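Local structure of seryl-tRNA synthetase, cytoplasmic (Candida albicans, 3QO8) at residues G291-V295 with E409-C413. The protein activates serine with ATP to form Ser-AMP and then transfers the serine to the acceptor end of tRNA(Ser), working as a homodimeric class II synthetase. Numbering follows the deposited sequence.
Sequences GIFRV and ERTIC. With SSA (5'-O-(N-(L-seryl)-sulfamoyl)adenosine), chain B.
Arg-410 lays its guanidinium flat on the ring of Phe-293, a cation-pi stack with the planes 4° apart and CZ 3.8 Å from the ring centroid. Its CD adds a CH-pi contact over the same ring face. The Arg-410 chain runs extended from the helix, then bends at chi3 (-67°), which brings the guanidinium edge to its stacking partner's backbone: NE (2.9 Å) and NH2 (3.1 Å) both donate to Phe-293 O, from one face of the carbonyl plane. The opposite guanidinium face is turned to the seryl-sulfamoyl adenosine, with ribose C2' toward its rim and NH2 over the adenine, 3.6 Å from C4, as expected of the motif 3 arginine of class II synthetases, which Arg-410 probably is. Val-295 holds the adenine by its backbone: N donates almost straight to the ligand's N1 (2.9 Å) and O accepts from its N6. Arg-410 NH2 lies over one face of the Arg-294 guanidinium, planes 73° apart, 4.1 Å from Arg-294 NH2; salt bridges from Arg-294 to Glu-281 and Asp-288 probably offset the like charges. Ile-292 CG1 packs 3.6 Å from Cys-413 SG, while its CD1 rests against CB and CG of Glu-409. Ile-292 O is buried without a polar partner. The motif 2 loop between strands 269-278 and 297-307 thus closes against motif 3 helix 408-419; helix 154-160 meets Ile-292 and Cys-413, helix 183-200 Glu-409 and Ile-412, strand 363-372 Phe-293 and Arg-410.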
ATOM      1  N   GLY A 291       4.834   3.281 -19.298  1.00 33.34           N
ATOM      2  CA  GLY A 291       5.985   3.132 -18.426  1.00 22.74           C
ATOM      3  C   GLY A 291       5.637   3.336 -16.967  1.00 16.18           C
ATOM      4  O   GLY A 291       4.461   3.506 -16.611  1.00 20.44           O
ATOM      5  N   ILE A 292       6.660   3.334 -16.111  1.00 17.10           N
ATOM      6  CA  ILE A 292       6.454   3.478 -14.668  1.00 14.97           C
ATOM      7  C   ILE A 292       7.027   4.816 -14.202  1.00 20.15           C
ATOM      8  O   ILE A 292       7.475   4.959 -13.058  1.00 18.80           O
ATOM      9  CB  ILE A 292       7.103   2.318 -13.876  1.00 16.70           C
ATOM     10  CG1 ILE A 292       8.583   2.173 -14.242  1.00 14.04           C
ATOM     11  CG2 ILE A 292       6.360   1.018 -14.149  1.00 22.13           C
ATOM     12  CD1 ILE A 292       9.312   1.129 -13.410  1.00 14.00           C
ATOM     13  N   PHE A 293       7.011   5.793 -15.104  1.00 16.64           N
ATOM     14  CA  PHE A 293       7.532   7.119 -14.807  1.00 14.84           C
ATOM     15  C   PHE A 293       6.537   7.894 -13.974  1.00 16.33           C
ATOM     16  O   PHE A 293       6.908   8.552 -13.011  1.00 15.05           O
ATOM     17  CB  PHE A 293       7.846   7.893 -16.103  1.00 19.08           C
ATOM     18  CG  PHE A 293       8.344   9.300 -15.859  1.00 20.52           C
ATOM     19  CD1 PHE A 293       9.703   9.563 -15.763  1.00 19.74           C
ATOM     20  CD2 PHE A 293       7.452  10.347 -15.699  1.00 20.75           C
ATOM     21  CE1 PHE A 293      10.163  10.854 -15.533  1.00 16.53           C
ATOM     22  CE2 PHE A 293       7.903  11.636 -15.463  1.00 21.43           C
ATOM     23  CZ  PHE A 293       9.266  11.888 -15.378  1.00 19.21           C
ATOM     24  N   ARG A 294       5.270   7.831 -14.362  1.00 15.48           N
ATOM     25  CA  ARG A 294       4.218   8.501 -13.622  1.00 15.96           C
ATOM     26  C   ARG A 294       3.098   7.509 -13.396  1.00 19.53           C
ATOM     27  O   ARG A 294       2.357   7.186 -14.328  1.00 18.45           O
ATOM     28  CB  ARG A 294       3.661   9.712 -14.389  1.00 15.94           C
ATOM     29  CG  ARG A 294       2.558  10.415 -13.605  1.00 19.60           C
ATOM     30  CD  ARG A 294       1.971  11.628 -14.339  1.00 29.77           C
ATOM     31  NE  ARG A 294       2.974  12.660 -14.537  1.00 41.04           N
ATOM     32  CZ  ARG A 294       3.392  13.493 -13.587  1.00 54.47           C
ATOM     33  NH1 ARG A 294       2.886  13.417 -12.360  1.00 53.80           N
ATOM     34  NH2 ARG A 294       4.318  14.405 -13.867  1.00 55.85           N
ATOM     35  N   VAL A 295       2.990   7.016 -12.163  1.00 16.41           N
ATOM     36  CA  VAL A 295       2.051   5.941 -11.841  1.00 13.44           C
ATOM     37  C   VAL A 295       1.241   6.291 -10.605  1.00 14.81           C
ATOM     38  O   VAL A 295       1.460   7.334 -10.000  1.00 17.87           O
ATOM     39  CB  VAL A 295       2.795   4.610 -11.615  1.00 16.51           C
ATOM     40  CG1 VAL A 295       3.321   4.053 -12.950  1.00 17.29           C
ATOM     41  CG2 VAL A 295       3.941   4.811 -10.610  1.00 16.52           C
ATOM     42  N   GLU A 409      10.720   3.717  -8.818  1.00 10.84           N
ATOM     43  CA  GLU A 409      10.265   3.375 -10.167  1.00 12.86           C
ATOM     44  C   GLU A 409      10.719   4.459 -11.169  1.00 10.98           C
ATOM     45  O   GLU A 409      11.184   4.141 -12.267  1.00 14.57           O
ATOM     46  CB  GLU A 409       8.748   3.184 -10.225  1.00 12.40           C
ATOM     47  CG  GLU A 409       8.273   1.759  -9.763  1.00 14.05           C
ATOM     48  CD  GLU A 409       8.108   1.618  -8.249  1.00 19.62           C
ATOM     49  OE1 GLU A 409       8.351   2.593  -7.517  1.00 16.54           O
ATOM     50  OE2 GLU A 409       7.739   0.508  -7.786  1.00 20.92           O
ATOM     51  N   ARG A 410      10.587   5.731 -10.798  1.00 15.44           N
ATOM     52  CA  ARG A 410      11.015   6.801 -11.712  1.00 14.97           C
ATOM     53  C   ARG A 410      12.535   6.831 -11.872  1.00 17.52           C
ATOM     54  O   ARG A 410      13.061   7.076 -12.965  1.00 18.14           O
ATOM     55  CB  ARG A 410      10.478   8.180 -11.302  1.00 15.92           C
ATOM     56  CG  ARG A 410      10.813   9.254 -12.354  1.00 18.56           C
ATOM     57  CD  ARG A 410      10.206  10.626 -12.033  1.00 16.97           C
ATOM     58  NE  ARG A 410       8.751  10.577 -12.115  1.00 16.09           N
ATOM     59  CZ  ARG A 410       7.973  11.648 -12.026  1.00 21.76           C
ATOM     60  NH1 ARG A 410       8.520  12.855 -11.882  1.00 16.09           N
ATOM     61  NH2 ARG A 410       6.655  11.509 -12.106  1.00 13.84           N
ATOM     62  N   THR A 411      13.252   6.555 -10.786  1.00 16.30           N
ATOM     63  CA  THR A 411      14.699   6.432 -10.871  1.00 15.82           C
ATOM     64  C   THR A 411      15.101   5.276 -11.790  1.00 12.67           C
ATOM     65  O   THR A 411      16.064   5.378 -12.525  1.00 12.04           O
ATOM     66  CB  THR A 411      15.338   6.267  -9.478  1.00 15.75           C
ATOM     67  OG1 THR A 411      15.140   7.479  -8.745  1.00 16.59           O
ATOM     68  CG2 THR A 411      16.833   6.002  -9.596  1.00 15.15           C
ATOM     69  N   ILE A 412      14.363   4.171 -11.742  1.00 15.26           N
ATOM     70  CA  ILE A 412      14.607   3.082 -12.677  1.00 16.36           C
ATOM     71  C   ILE A 412      14.470   3.575 -14.113  1.00 14.70           C
ATOM     72  O   ILE A 412      15.302   3.256 -14.969  1.00 17.00           O
ATOM     73  CB  ILE A 412      13.663   1.889 -12.450  1.00 14.36           C
ATOM     74  CG1 ILE A 412      14.077   1.122 -11.179  1.00 19.42           C
ATOM     75  CG2 ILE A 412      13.682   0.966 -13.692  1.00 12.60           C
ATOM     76  CD1 ILE A 412      13.053   0.049 -10.706  1.00 16.04           C
ATOM     77  N   CYS A 413      13.441   4.372 -14.382  1.00 12.80           N
ATOM     78  CA  CYS A 413      13.272   4.909 -15.741  1.00 14.94           C
ATOM     79  C   CYS A 413      14.521   5.651 -16.230  1.00 17.38           C
ATOM     80  O   CYS A 413      14.940   5.500 -17.375  1.00 12.58           O
ATOM     81  CB  CYS A 413      12.060   5.835 -15.811  1.00 14.14           C
ATOM     82  SG  CYS A 413      10.499   4.982 -15.495  1.00 16.82           S
TER
HETATM   83  N10 SSA B 486       7.964  14.443   0.206  1.00 14.59           N
HETATM   84  CA  SSA B 486       8.359  15.210  -0.973  1.00 22.33           C
HETATM   85  CB  SSA B 486       9.834  14.962  -1.289  1.00 20.82           C
HETATM   86  OG  SSA B 486      10.026  13.619  -1.777  1.00 20.31           O
HETATM   87  C9  SSA B 486       7.509  14.833  -2.153  1.00 23.30           C
HETATM   88  O9  SSA B 486       6.699  13.915  -2.093  1.00 18.85           O
HETATM   89  N8  SSA B 486       7.696  15.547  -3.259  1.00 16.25           N
HETATM   90  S1  SSA B 486       7.119  15.110  -4.688  1.00 20.78           S
HETATM   91  O1S SSA B 486       5.692  15.225  -4.781  1.00 18.88           O
HETATM   92  O2S SSA B 486       7.739  15.917  -5.687  1.00 19.97           O
HETATM   93  O5' SSA B 486       7.526  13.653  -4.982  1.00 18.15           O
HETATM   94  C5' SSA B 486       8.877  13.236  -4.879  1.00 15.62           C
HETATM   95  C4' SSA B 486       9.254  12.430  -6.126  1.00 18.17           C
HETATM   96  O4' SSA B 486       8.440  11.267  -6.312  1.00 18.07           O
HETATM   97  C3' SSA B 486       9.101  13.198  -7.420  1.00 17.98           C
HETATM   98  O3' SSA B 486      10.207  14.097  -7.591  1.00 17.45           O
HETATM   99  C2' SSA B 486       9.078  12.057  -8.431  1.00 19.10           C
HETATM  100  O2' SSA B 486      10.415  11.581  -8.681  1.00 18.77           O
HETATM  101  C1' SSA B 486       8.320  10.952  -7.693  1.00 15.27           C
HETATM  102  N9  SSA B 486       6.894  10.962  -8.079  1.00 18.06           N
HETATM  103  C8  SSA B 486       5.982  11.901  -7.781  1.00 17.51           C
HETATM  104  N7  SSA B 486       4.801  11.546  -8.332  1.00 17.60           N
HETATM  105  C5  SSA B 486       4.990  10.374  -8.967  1.00 20.02           C
HETATM  106  C6  SSA B 486       4.157   9.538  -9.685  1.00 18.94           C
HETATM  107  N6  SSA B 486       2.861   9.884  -9.846  1.00 15.67           N
HETATM  108  N1  SSA B 486       4.655   8.395 -10.210  1.00 15.97           N
HETATM  109  C2  SSA B 486       5.942   8.071 -10.041  1.00 19.65           C
HETATM  110  N3  SSA B 486       6.770   8.857  -9.340  1.00 16.94           N
HETATM  111  C4  SSA B 486       6.314  10.015  -8.810  1.00 16.74           C